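Local coordinates for fibronectin-binding protein (PDB 5A0L), which probably anchors Streptococcus pyogenes to its host as a surface adhesin whose N-terminal domain carries an internal thioester for covalent host binding, at residues 17-25 against 34-45; 186-194 against 202-210. All coordinates share one frame; numbering follows the deposited sequence.

Contact 1: residues 17-25 against 34-45; sequences YPWYGYDSY and NLKVNLKGSKEY
Trp19 and Leu39 meet at the turn end of this strand pair, where Leu39 covers one face of the buried indole. Leu39 CB stands 3.6 Å from the centroid of the Trp19 six-membered ring and only 5° off its normal, a CH-pi contact over the face, while Leu39 CD1 reaches Pro18 CB at 3.8 Å. Val37 CG2 joins them beside the indole, and Phe193 meets Trp19 edge-to-face. The tight packing continues on the more polar face carrying Tyr20, Tyr22, Lys36 and Asn38. Tyr22 has its CG wedged between backbone N and carbonyl carbon (chi1 45°), which lays the ring across Lys36: Lys36 O lies over its face and Lys36 CB is 3.5 Å from Tyr22 CE2. From there Tyr22 OH donates to Glu44 OE1 at 2.7 Å, on the anti lone pair of the carboxylate. At the far end, Asp23 OD1 takes a nearly straight bond from Asn34 N (2.9 Å) and another from Tyr25 N, from opposite faces of its carboxylate plane, the latter making an Asx turn. Asn34 O in turn accepts both Ser24 N and Ser24 OG, the hydroxyl at 2.7 Å. Looser, by contrast, is the chain just past Leu39: Lys40 is exposed, and a water accepts from Lys40 N and lies within hydrogen-bonding distance of Pro18 O. Along the middle, reciprocal backbone bonds join Tyr20 to Asn38 and Tyr22 to Lys36, with the strand axes 159° apart. This pairing of strands consecutive in the chain is that of an antiparallel beta hairpin, 19-23 with 35-39, and a type I' turn from Leu39 to Ser42 leads on to strand 45-49 of the closed six-stranded barrel.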
loop_
_atom_site.group_PDB
_atom_site.type_symbol
_atom_site.label_atom_id
_atom_site.label_comp_id
_atom_site.label_asym_id
_atom_site.label_seq_id
_atom_site.Cartn_x
_atom_site.Cartn_y
_atom_site.Cartn_z
ATOM N N TYR A 17 -15.387 -7.779 -12.396
ATOM C CA TYR A 17 -14.803 -6.937 -11.348
ATOM C C TYR A 17 -15.501 -7.258 -10.029
ATOM O O TYR A 17 -16.253 -6.434 -9.513
ATOM C CB TYR A 17 -14.882 -5.433 -11.677
ATOM C CG TYR A 17 -14.078 -5.002 -12.904
ATOM C CD1 TYR A 17 -14.381 -5.441 -14.194
ATOM C CD2 TYR A 17 -12.969 -4.244 -12.768
ATOM C CE1 TYR A 17 -13.608 -5.061 -15.281
ATOM C CE2 TYR A 17 -12.203 -3.866 -13.848
ATOM C CZ TYR A 17 -12.498 -4.278 -15.093
ATOM O OH TYR A 17 -11.659 -3.870 -16.134
ATOM N N PRO A 18 -15.263 -8.452 -9.475
ATOM C CA PRO A 18 -16.139 -8.908 -8.388
ATOM C C PRO A 18 -15.680 -8.533 -6.967
ATOM O O PRO A 18 -16.461 -8.727 -6.025
ATOM C CB PRO A 18 -16.120 -10.425 -8.576
ATOM C CG PRO A 18 -14.701 -10.690 -9.033
ATOM C CD PRO A 18 -14.411 -9.539 -9.978
ATOM N N TRP A 19 -14.438 -8.060 -6.806
ATOM C CA TRP A 19 -13.912 -7.749 -5.470
ATOM C C TRP A 19 -14.387 -6.387 -5.022
ATOM O O TRP A 19 -14.339 -5.423 -5.788
ATOM C CB TRP A 19 -12.365 -7.776 -5.511
ATOM C CG TRP A 19 -11.807 -9.155 -5.646
ATOM C CD1 TRP A 19 -11.693 -9.888 -6.788
ATOM C CD2 TRP A 19 -11.324 -10.008 -4.588
ATOM N NE1 TRP A 19 -11.184 -11.145 -6.514
ATOM C CE2 TRP A 19 -10.942 -11.230 -5.168
ATOM C CE3 TRP A 19 -11.144 -9.837 -3.199
ATOM C CZ2 TRP A 19 -10.424 -12.280 -4.407
ATOM C CZ3 TRP A 19 -10.619 -10.866 -2.483
ATOM C CH2 TRP A 19 -10.304 -12.074 -3.070
ATOM N N TYR A 20 -14.831 -6.295 -3.770
ATOM C CA TYR A 20 -15.180 -5.026 -3.142
ATOM C C TYR A 20 -13.925 -4.458 -2.460
ATOM O O TYR A 20 -13.288 -5.166 -1.679
ATOM C CB TYR A 20 -16.289 -5.276 -2.124
ATOM C CG TYR A 20 -16.819 -4.082 -1.361
ATOM C CD1 TYR A 20 -16.985 -2.846 -1.925
ATOM C CD2 TYR A 20 -17.146 -4.217 -0.024
ATOM C CE1 TYR A 20 -17.468 -1.771 -1.202
ATOM C CE2 TYR A 20 -17.625 -3.174 0.721
ATOM C CZ TYR A 20 -17.777 -1.934 0.166
ATOM O OH TYR A 20 -18.258 -0.872 0.894
ATOM N N GLY A 21 -13.584 -3.207 -2.781
ATOM C CA GLY A 21 -12.509 -2.498 -2.166
ATOM C C GLY A 21 -13.041 -1.320 -1.400
ATOM O O GLY A 21 -13.875 -0.573 -1.931
ATOM N N TYR A 22 -12.530 -1.091 -0.199
ATOM C CA TYR A 22 -13.141 -0.142 0.698
ATOM C C TYR A 22 -12.150 0.387 1.714
ATOM O O TYR A 22 -11.142 -0.271 2.041
ATOM C CB TYR A 22 -14.345 -0.763 1.475
ATOM C CG TYR A 22 -14.076 -2.139 2.045
ATOM C CD1 TYR A 22 -14.199 -3.276 1.261
ATOM C CD2 TYR A 22 -13.723 -2.319 3.399
ATOM C CE1 TYR A 22 -13.988 -4.553 1.765
ATOM C CE2 TYR A 22 -13.534 -3.602 3.907
ATOM C CZ TYR A 22 -13.670 -4.707 3.091
ATOM O OH TYR A 22 -13.478 -6.005 3.545
ATOM N N ASP A 23 -12.413 1.591 2.213
ATOM C CA ASP A 23 -11.604 2.180 3.281
ATOM C C ASP A 23 -12.270 1.843 4.610
ATOM O O ASP A 23 -13.367 2.321 4.878
ATOM C CB ASP A 23 -11.487 3.677 3.099
ATOM C CG ASP A 23 -10.558 4.338 4.086
ATOM O OD1 ASP A 23 -9.951 3.660 4.948
ATOM O OD2 ASP A 23 -10.433 5.581 3.992
ATOM N N SER A 24 -11.602 1.028 5.434
ATOM C CA SER A 24 -12.118 0.570 6.711
ATOM C C SER A 24 -11.816 1.536 7.839
ATOM O O SER A 24 -12.283 1.316 8.985
ATOM C CB SER A 24 -11.557 -0.820 7.022
ATOM O OG SER A 24 -10.191 -0.788 7.367
ATOM N N TYR A 25 -11.068 2.606 7.598
ATOM C CA TYR A 25 -10.798 3.591 8.666
ATOM C C TYR A 25 -12.078 4.377 8.969
ATOM O O TYR A 25 -12.747 4.866 8.053
ATOM C CB TYR A 25 -9.679 4.550 8.253
ATOM C CG TYR A 25 -9.368 5.626 9.277
ATOM C CD1 TYR A 25 -8.914 5.303 10.543
ATOM C CD2 TYR A 25 -9.543 6.967 8.976
ATOM C CE1 TYR A 25 -8.649 6.289 11.482
ATOM C CE2 TYR A 25 -9.258 7.950 9.893
ATOM C CZ TYR A 25 -8.785 7.607 11.149
ATOM O OH TYR A 25 -8.522 8.592 12.060
ATOM N N ASN A 34 -7.260 2.880 5.691
ATOM C CA ASN A 34 -6.965 1.485 5.972
ATOM C C ASN A 34 -7.742 0.650 4.982
ATOM O O ASN A 34 -8.881 0.242 5.210
ATOM C CB ASN A 34 -7.285 1.146 7.427
ATOM C CG ASN A 34 -6.812 -0.234 7.797
ATOM O OD1 ASN A 34 -6.447 -1.030 6.938
ATOM N ND2 ASN A 34 -6.773 -0.507 9.077
ATOM N N LEU A 35 -7.137 0.490 3.810
ATOM C CA LEU A 35 -7.833 -0.128 2.689
ATOM C C LEU A 35 -7.854 -1.631 2.768
ATOM O O LEU A 35 -6.843 -2.270 3.143
ATOM C CB LEU A 35 -7.208 0.289 1.342
ATOM C CG LEU A 35 -7.095 1.801 1.141
ATOM C CD1 LEU A 35 -6.520 2.085 -0.241
ATOM C CD2 LEU A 35 -8.424 2.515 1.353
ATOM N N LYS A 36 -8.986 -2.217 2.397
ATOM C CA LYS A 36 -9.216 -3.649 2.350
ATOM C C LYS A 36 -9.894 -4.053 1.069
ATOM O O LYS A 36 -10.586 -3.231 0.454
ATOM C CB LYS A 36 -10.107 -4.130 3.521
ATOM C CG LYS A 36 -9.735 -3.617 4.901
ATOM C CD LYS A 36 -8.457 -4.211 5.477
ATOM C CE LYS A 36 -8.324 -3.794 6.947
ATOM N NZ LYS A 36 -7.062 -4.177 7.557
ATOM N N VAL A 37 -9.747 -5.310 0.701
ATOM C CA VAL A 37 -10.543 -5.929 -0.339
ATOM C C VAL A 37 -11.148 -7.233 0.180
ATOM O O VAL A 37 -10.540 -7.961 0.977
ATOM C CB VAL A 37 -9.739 -6.223 -1.633
ATOM C CG1 VAL A 37 -9.261 -4.919 -2.266
ATOM C CG2 VAL A 37 -8.563 -7.149 -1.389
ATOM N N ASN A 38 -12.341 -7.553 -0.310
ATOM C CA ASN A 38 -12.926 -8.866 -0.063
ATOM C C ASN A 38 -13.820 -9.303 -1.209
ATOM O O ASN A 38 -14.078 -8.503 -2.141
ATOM C CB ASN A 38 -13.576 -9.000 1.350
ATOM C CG ASN A 38 -15.016 -8.564 1.412
ATOM O OD1 ASN A 38 -15.457 -7.683 0.670
ATOM N ND2 ASN A 38 -15.749 -9.132 2.389
ATOM N N LEU A 39 -14.286 -10.540 -1.182
ATOM C CA LEU A 39 -14.990 -11.131 -2.292
ATOM C C LEU A 39 -16.284 -11.743 -1.745
ATOM O O LEU A 39 -16.273 -12.768 -1.072
ATOM C CB LEU A 39 -14.149 -12.211 -2.971
ATOM C CG LEU A 39 -14.778 -12.892 -4.172
ATOM C CD1 LEU A 39 -14.998 -11.918 -5.303
ATOM C CD2 LEU A 39 -13.897 -14.043 -4.639
ATOM N N LYS A 40 -17.408 -11.083 -2.030
ATOM C CA LYS A 40 -18.744 -11.531 -1.658
ATOM C C LYS A 40 -18.774 -12.070 -0.229
ATOM O O LYS A 40 -19.235 -13.185 0.044
ATOM C CB LYS A 40 -19.258 -12.537 -2.676
ATOM C CG LYS A 40 -19.439 -11.880 -4.062
ATOM C CD LYS A 40 -20.014 -12.811 -5.103
ATOM C CE LYS A 40 -18.955 -13.691 -5.740
ATOM N NZ LYS A 40 -19.532 -14.474 -6.869
ATOM N N GLY A 41 -18.301 -11.232 0.679
ATOM C CA GLY A 41 -18.415 -11.549 2.099
ATOM C C GLY A 41 -17.335 -12.440 2.695
ATOM O O GLY A 41 -17.437 -12.850 3.846
ATOM N N SER A 42 -16.287 -12.698 1.938
ATOM C CA SER A 42 -15.142 -13.497 2.365
ATOM C C SER A 42 -14.308 -12.760 3.371
ATOM O O SER A 42 -14.466 -11.555 3.585
ATOM C CB SER A 42 -14.208 -13.789 1.158
ATOM O OG SER A 42 -13.423 -12.619 0.726
ATOM N N LYS A 43 -13.321 -13.472 3.918
ATOM C CA LYS A 43 -12.306 -12.817 4.690
ATOM C C LYS A 43 -11.649 -11.716 3.851
ATOM O O LYS A 43 -11.543 -11.813 2.594
ATOM C CB LYS A 43 -11.269 -13.793 5.188
ATOM C CG LYS A 43 -10.083 -14.025 4.266
ATOM C CD LYS A 43 -8.791 -14.143 5.059
ATOM N N GLU A 44 -11.252 -10.665 4.544
ATOM C CA GLU A 44 -10.717 -9.472 3.911
ATOM C C GLU A 44 -9.206 -9.461 3.953
ATOM O O GLU A 44 -8.584 -10.091 4.828
ATOM C CB GLU A 44 -11.300 -8.184 4.517
ATOM C CG GLU A 44 -10.757 -7.815 5.863
ATOM C CD GLU A 44 -11.426 -6.622 6.549
ATOM O OE1 GLU A 44 -12.433 -6.073 6.048
ATOM O OE2 GLU A 44 -10.983 -6.276 7.668
ATOM N N TYR A 45 -8.635 -8.710 3.016
ATOM C CA TYR A 45 -7.218 -8.600 2.841
ATOM C C TYR A 45 -6.782 -7.157 2.871
ATOM O O TYR A 45 -7.449 -6.288 2.284
ATOM C CB TYR A 45 -6.820 -9.217 1.514
ATOM C CG TYR A 45 -7.060 -10.691 1.418
ATOM C CD1 TYR A 45 -8.293 -11.194 1.070
ATOM C CD2 TYR A 45 -6.031 -11.588 1.697
ATOM C CE1 TYR A 45 -8.524 -12.574 1.007
ATOM C CE2 TYR A 45 -6.234 -12.959 1.624
ATOM C CZ TYR A 45 -7.475 -13.454 1.281
ATOM O OH TYR A 45 -7.657 -14.823 1.207
HETATM O O HOH W 1 -17.486 -8.595 -3.430
#

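Contact 2: residues 186-194 against 202-210; sequences SGYRLNIFK and NLLSAEYVP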
loop_
_atom_site.group_PDB
_atom_site.type_symbol
_atom_site.label_atom_id
_atom_site.label_comp_id
_atom_site.label_asym_id
_atom_site.label_seq_id
_atom_site.Cartn_x
_atom_site.Cartn_y
_atom_site.Cartn_z
ATOM N N SER A 186 10.282 -18.087 -1.082
ATOM C CA SER A 186 10.133 -18.692 -2.377
ATOM C C SER A 186 8.667 -18.607 -2.752
ATOM O O SER A 186 7.801 -18.929 -1.950
ATOM C CB SER A 186 10.548 -20.167 -2.343
ATOM O OG SER A 186 10.502 -20.713 -3.636
ATOM N N GLY A 187 8.400 -18.135 -3.957
ATOM C CA GLY A 187 7.023 -18.063 -4.473
ATOM C C GLY A 187 6.212 -16.861 -4.005
ATOM O O GLY A 187 5.026 -16.754 -4.312
ATOM N N TYR A 188 6.839 -15.963 -3.269
ATOM C CA TYR A 188 6.163 -14.750 -2.779
ATOM C C TYR A 188 5.481 -14.042 -3.948
ATOM O O TYR A 188 6.113 -13.760 -4.961
ATOM C CB TYR A 188 7.159 -13.789 -2.115
ATOM C CG TYR A 188 6.566 -12.637 -1.339
ATOM C CD1 TYR A 188 5.778 -12.854 -0.219
ATOM C CD2 TYR A 188 6.855 -11.327 -1.686
ATOM C CE1 TYR A 188 5.256 -11.800 0.501
ATOM C CE2 TYR A 188 6.335 -10.260 -0.971
ATOM C CZ TYR A 188 5.548 -10.500 0.138
ATOM O OH TYR A 188 5.084 -9.417 0.843
ATOM N N ARG A 189 4.225 -13.653 -3.747
ATOM C CA ARG A 189 3.435 -13.034 -4.809
ATOM C C ARG A 189 2.445 -12.054 -4.181
ATOM O O ARG A 189 1.865 -12.335 -3.132
ATOM C CB ARG A 189 2.656 -14.105 -5.587
ATOM C CG ARG A 189 1.956 -13.579 -6.843
ATOM C CD ARG A 189 1.214 -14.663 -7.620
ATOM N NE ARG A 189 2.059 -15.810 -7.894
ATOM C CZ ARG A 189 1.612 -17.006 -8.271
ATOM N NH1 ARG A 189 0.318 -17.214 -8.466
ATOM N NH2 ARG A 189 2.466 -17.992 -8.431
ATOM N N LEU A 190 2.239 -10.936 -4.883
ATOM C CA LEU A 190 1.220 -9.966 -4.528
ATOM C C LEU A 190 0.235 -9.851 -5.692
ATOM O O LEU A 190 0.372 -10.500 -6.728
ATOM C CB LEU A 190 1.804 -8.601 -4.169
ATOM C CG LEU A 190 2.837 -8.638 -3.047
ATOM C CD1 LEU A 190 3.419 -7.244 -2.891
ATOM C CD2 LEU A 190 2.249 -9.124 -1.719
ATOM N N ASN A 191 -0.777 -8.998 -5.502
ATOM C CA ASN A 191 -1.858 -8.822 -6.468
ATOM C C ASN A 191 -2.133 -7.352 -6.676
ATOM O O ASN A 191 -2.058 -6.551 -5.741
ATOM C CB ASN A 191 -3.114 -9.556 -5.990
ATOM C CG ASN A 191 -2.894 -11.039 -5.863
ATOM O OD1 ASN A 191 -2.351 -11.526 -4.842
ATOM N ND2 ASN A 191 -3.235 -11.755 -6.913
ATOM N N ILE A 192 -2.493 -7.045 -7.932
ATOM C CA ILE A 192 -3.025 -5.739 -8.293
ATOM C C ILE A 192 -4.547 -5.903 -8.433
ATOM O O ILE A 192 -5.029 -6.878 -8.959
ATOM C CB ILE A 192 -2.412 -5.214 -9.625
ATOM C CG1 ILE A 192 -0.940 -4.829 -9.388
ATOM C CG2 ILE A 192 -3.233 -4.067 -10.225
ATOM C CD1 ILE A 192 -0.749 -3.529 -8.638
ATOM N N PHE A 193 -5.240 -4.889 -7.921
ATOM C CA PHE A 193 -6.696 -4.788 -8.057
ATOM C C PHE A 193 -6.977 -3.613 -9.000
ATOM O O PHE A 193 -6.696 -2.465 -8.678
ATOM C CB PHE A 193 -7.331 -4.634 -6.682
ATOM C CG PHE A 193 -7.260 -5.918 -5.882
ATOM C CD1 PHE A 193 -6.106 -6.233 -5.175
ATOM C CD2 PHE A 193 -8.277 -6.854 -5.920
ATOM C CE1 PHE A 193 -6.015 -7.426 -4.510
ATOM C CE2 PHE A 193 -8.190 -8.037 -5.223
ATOM C CZ PHE A 193 -7.027 -8.335 -4.531
ATOM N N LYS A 194 -7.536 -3.969 -10.169
ATOM C CA LYS A 194 -7.828 -3.009 -11.232
ATOM C C LYS A 194 -9.249 -2.452 -10.999
ATOM O O LYS A 194 -10.231 -3.224 -10.970
ATOM C CB LYS A 194 -7.780 -3.706 -12.584
ATOM C CG LYS A 194 -8.140 -2.813 -13.751
ATOM C CD LYS A 194 -8.239 -3.542 -15.067
ATOM C CE LYS A 194 -8.603 -2.597 -16.271
ATOM N NZ LYS A 194 -9.028 -3.464 -17.368
ATOM N N ASN A 202 -6.253 2.033 -8.593
ATOM C CA ASN A 202 -5.914 0.626 -8.551
ATOM C C ASN A 202 -5.212 0.374 -7.185
ATOM O O ASN A 202 -4.591 1.287 -6.645
ATOM C CB ASN A 202 -4.995 0.248 -9.718
ATOM C CG ASN A 202 -5.618 0.531 -11.051
ATOM O OD1 ASN A 202 -6.784 0.255 -11.284
ATOM N ND2 ASN A 202 -4.816 1.037 -11.949
ATOM N N LEU A 203 -5.358 -0.862 -6.701
ATOM C CA LEU A 203 -4.809 -1.222 -5.374
ATOM C C LEU A 203 -3.734 -2.285 -5.499
ATOM O O LEU A 203 -3.731 -3.071 -6.430
ATOM C CB LEU A 203 -5.931 -1.710 -4.416
ATOM C CG LEU A 203 -7.163 -0.807 -4.319
ATOM C CD1 LEU A 203 -8.230 -1.428 -3.434
ATOM C CD2 LEU A 203 -6.817 0.610 -3.854
ATOM N N LEU A 204 -2.868 -2.318 -4.491
ATOM C CA LEU A 204 -1.827 -3.324 -4.360
ATOM C C LEU A 204 -2.082 -4.061 -3.027
ATOM O O LEU A 204 -2.187 -3.403 -1.997
ATOM C CB LEU A 204 -0.460 -2.649 -4.346
ATOM C CG LEU A 204 0.739 -3.547 -4.066
ATOM C CD1 LEU A 204 0.985 -4.548 -5.170
ATOM C CD2 LEU A 204 1.990 -2.713 -3.846
ATOM N N SER A 205 -2.083 -5.399 -3.079
ATOM C CA SER A 205 -2.260 -6.149 -1.831
ATOM C C SER A 205 -1.002 -6.144 -0.980
ATOM O O SER A 205 0.109 -5.934 -1.455
ATOM C CB SER A 205 -2.684 -7.570 -2.137
ATOM O OG SER A 205 -1.696 -8.296 -2.809
ATOM N N ALA A 206 -1.202 -6.403 0.315
ATOM C CA ALA A 206 -0.113 -6.462 1.298
ATOM C C ALA A 206 0.322 -7.903 1.575
ATOM O O ALA A 206 1.210 -8.115 2.399
ATOM C CB ALA A 206 -0.529 -5.782 2.592
ATOM N N GLU A 207 -0.268 -8.857 0.880
ATOM C CA GLU A 207 0.054 -10.275 0.913
ATOM C C GLU A 207 -0.601 -10.914 -0.311
ATOM O O GLU A 207 -1.421 -10.269 -1.000
ATOM C CB GLU A 207 -0.432 -10.972 2.177
ATOM C CG GLU A 207 -1.938 -11.055 2.340
ATOM C CD GLU A 207 -2.385 -11.899 3.521
ATOM O OE1 GLU A 207 -1.813 -12.981 3.792
ATOM O OE2 GLU A 207 -3.358 -11.494 4.116
ATOM N N TYR A 208 -0.294 -12.164 -0.611
ATOM C CA TYR A 208 -0.946 -12.859 -1.690
ATOM C C TYR A 208 -2.438 -12.987 -1.388
ATOM O O TYR A 208 -2.851 -13.389 -0.297
ATOM C CB TYR A 208 -0.360 -14.275 -1.788
ATOM C CG TYR A 208 -1.040 -15.171 -2.807
ATOM C CD1 TYR A 208 -1.181 -14.762 -4.103
ATOM C CD2 TYR A 208 -1.523 -16.429 -2.461
ATOM C CE1 TYR A 208 -1.821 -15.565 -5.041
ATOM C CE2 TYR A 208 -2.142 -17.240 -3.386
ATOM C CZ TYR A 208 -2.278 -16.816 -4.695
ATOM O OH TYR A 208 -2.891 -17.630 -5.616
ATOM N N VAL A 209 -3.252 -12.654 -2.388
ATOM C CA VAL A 209 -4.702 -12.788 -2.314
ATOM C C VAL A 209 -5.093 -13.863 -3.316
ATOM O O VAL A 209 -5.043 -13.620 -4.548
ATOM C CB VAL A 209 -5.445 -11.459 -2.609
ATOM C CG1 VAL A 209 -6.937 -11.692 -2.454
ATOM C CG2 VAL A 209 -4.962 -10.380 -1.680
ATOM N N PRO A 210 -5.490 -15.051 -2.831
ATOM C CA PRO A 210 -5.846 -16.084 -3.747
ATOM C C PRO A 210 -7.236 -15.861 -4.315
ATOM O O PRO A 210 -7.407 -16.264 -5.468
ATOM C CB PRO A 210 -5.790 -17.351 -2.878
ATOM C CG PRO A 210 -6.058 -16.888 -1.496
ATOM C CD PRO A 210 -5.485 -15.508 -1.428
ATOM O OXT PRO A 210 -8.159 -15.317 -3.701
HETATM O O HOH W 2 3.254 -9.963 2.754
#
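Strands 191-194 and 203-205 run antiparallel, their axes 4.7 Å apart at 153°, with Phe193 and Leu203 as the hydrogen-bonded pair and Ile192 and Leu204 as the non-hydrogen-bonded one. Phe193 N gives Leu203 O a nearly straight bond (2.8 Å). At the end of the strand pair, a side chain replaces one of the two backbone partners: Ser205 N still donates to Asn191 O, but Asn191 N turns to Ser205 OG at 2.9 Å. That hydroxyl donates onward to Glu207 O at 2.7 Å, so it links both segments and fixes the bend of the chain after Ser205. Asn191 OD1 receives Val209 N at 2.8 Å, the donor standing 44° above the carbonyl plane. The two strands form a beta hairpin of the six-stranded antiparallel barrel, set between strands 66-72 and 45-49, and the C-terminal tail folds back over it. On one side, Ile192 CD1 packs 4.0 Å from Leu204 CD1, where Phe78 of helix 75-81 touches both residues. Across the sheet, the Phe193 ring meets Val209 of the tail with its edge, Phe193 CZ lying 3.9 Å from Val209 CG1. At the exposed end Tyr208 and Arg189 run side by side, ring and guanidinium planes 78° apart, and one water joins Tyr188 OH to Ala206 O.

How the contacts relate
Both contacts are hairpins of one closed antiparallel sheet, with centres about 13 Å apart. Contact 2 is the more buried, though its tail residues reach the surface; contact 1 is partly buried, farther from the chain centre. They meet directly where Trp19 CH2 packs 3.4 Å from Val209 CG1, and where Tyr17 OH and Lys194 NZ probably share a hydrogen bond (2.9 Å). Their chemistry also differs: 17-25 with 34-45 combines an indole-lined apolar face with a tyrosine-carboxylate bond, whereas 186-194 with 202-210 sets aliphatic side chains against helices and uses serine and asparagine to hold the C-terminal tail.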